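Side-chain contact in CRISPR-associated protein CasA/Cse1 (Thermus thermophilus, PDB 4AN8), which forms part of the Cascade ribonucleoprotein complex, which probably serves CRISPR adaptive immunity against viruses, plasmids and other mobile genetic elements: residues A[208-212]-A[213-217]. Residues are numbered along the deposited sequence; the frame is centred on the assembly and turned at random.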
# COMPACT_ATOMS: atom_id res chain seq x y z
N VAL A 208 -4.48 5.64 14.25
CA VAL A 208 -4.76 7.06 14.19
C VAL A 208 -5.98 7.42 15.05
O VAL A 208 -6.98 6.66 15.07
CB VAL A 208 -4.97 7.47 12.72
CG1 VAL A 208 -5.30 8.98 12.57
CG2 VAL A 208 -3.73 7.06 11.88
N PRO A 209 -5.91 8.54 15.79
CA PRO A 209 -7.01 8.94 16.68
C PRO A 209 -8.33 8.82 15.98
O PRO A 209 -8.47 9.27 14.84
CB PRO A 209 -6.68 10.40 17.03
CG PRO A 209 -5.12 10.36 17.10
CD PRO A 209 -4.69 9.35 16.01
N TYR A 210 -9.28 8.19 16.66
CA TYR A 210 -10.53 7.79 16.05
C TYR A 210 -11.68 8.06 17.00
O TYR A 210 -11.52 7.89 18.21
CB TYR A 210 -10.47 6.30 15.78
CG TYR A 210 -11.77 5.66 15.30
CD1 TYR A 210 -12.18 5.80 13.99
CD2 TYR A 210 -12.54 4.87 16.16
CE1 TYR A 210 -13.34 5.21 13.53
CE2 TYR A 210 -13.70 4.26 15.72
CZ TYR A 210 -14.10 4.44 14.40
OH TYR A 210 -15.25 3.84 13.93
N THR A 211 -12.80 8.50 16.45
CA THR A 211 -14.09 8.47 17.13
C THR A 211 -15.09 7.63 16.32
O THR A 211 -15.10 7.72 15.10
CB THR A 211 -14.66 9.89 17.34
OG1 THR A 211 -14.45 10.66 16.16
CG2 THR A 211 -13.97 10.57 18.49
N PRO A 212 -15.90 6.81 17.00
CA PRO A 212 -16.78 5.84 16.33
C PRO A 212 -17.98 6.41 15.60
O PRO A 212 -18.61 5.69 14.80
CB PRO A 212 -17.26 4.93 17.47
CG PRO A 212 -17.04 5.69 18.69
CD PRO A 212 -15.86 6.60 18.45
N GLU A 213 -18.32 7.68 15.84
CA GLU A 213 -19.58 8.21 15.32
C GLU A 213 -19.73 8.10 13.79
O GLU A 213 -18.85 8.52 13.04
CB GLU A 213 -19.78 9.66 15.79
CG GLU A 213 -20.16 9.80 17.26
CD GLU A 213 -18.99 9.59 18.22
OE1 GLU A 213 -17.83 9.65 17.77
OE2 GLU A 213 -19.24 9.37 19.43
N ASP A 214 -20.85 7.54 13.34
CA ASP A 214 -21.21 7.54 11.92
C ASP A 214 -20.37 6.55 11.13
O ASP A 214 -20.17 6.69 9.92
CB ASP A 214 -21.06 8.95 11.31
CG ASP A 214 -22.16 9.90 11.76
OD1 ASP A 214 -22.08 10.42 12.90
OD2 ASP A 214 -23.10 10.16 10.97
N ASP A 215 -19.86 5.55 11.83
CA ASP A 215 -19.00 4.57 11.20
C ASP A 215 -19.40 3.23 11.76
O ASP A 215 -19.94 3.15 12.86
CB ASP A 215 -17.53 4.89 11.49
CG ASP A 215 -16.57 3.96 10.76
OD1 ASP A 215 -16.87 3.54 9.64
OD2 ASP A 215 -15.50 3.64 11.32
N ALA A 216 -19.15 2.18 11.00
CA ALA A 216 -19.41 0.83 11.45
C ALA A 216 -18.75 -0.09 10.44
O ALA A 216 -18.83 0.16 9.23
CB ALA A 216 -20.94 0.56 11.50
N PRO A 217 -18.08 -1.13 10.92
CA PRO A 217 -17.54 -2.14 10.01
C PRO A 217 -18.67 -3.03 9.50
O PRO A 217 -19.78 -3.01 10.07
CB PRO A 217 -16.58 -2.94 10.90
CG PRO A 217 -17.15 -2.77 12.32
CD PRO A 217 -17.74 -1.37 12.34
O HOH W 1 -16.21 7.88 12.75
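The phenol of Y210 donates a hydrogen bond to the carboxylate of D215, and this pair shows how a loop with no regular secondary structure can be pinned by a side-chain bridge across a tight turn. Only 2.6 Å separates Y210 OH from D215 OD2. The oxygen is met on its anti side, 18° out of the carboxylate plane, and it lies at the edge of the tyrosine ring, close to the ring plane. Ring and carboxylate are turned steeply against each other, their planes 73° apart. Both side chains start with CG anti to the backbone N, which sends the ring along the chain and brings the carboxylate back to meet its hydroxyl.

Between them the backbone makes a type II beta turn from P212 to D215, whose closing bond, D215 N to P212 O, is weak at 3.2 Å and bent to 131°. A water adds a second tie, donating to T211 O at 2.6 Å and to E213 O at 2.7 Å. On the outside of the turn the chain of E213 bends at chi2, placing OE1 3.2 Å from T211 CB and beside the P212 ring; this residue is poorly ordered, so the detail deserves little weight.

The bridge is itself positioned from without. D215 accepts hydrogen bonds from the backbone N-H of T242 at OD2, the same oxygen that Y210 uses, and from that of R243 at OD1, while R66 NH1 bonds to both Y210 OH and P212 O, and the Y210 ring stacks with H65. The loop, which follows helix 199-206 and precedes helix 226-229, is thus fastened to helices 50-67 and 241-245.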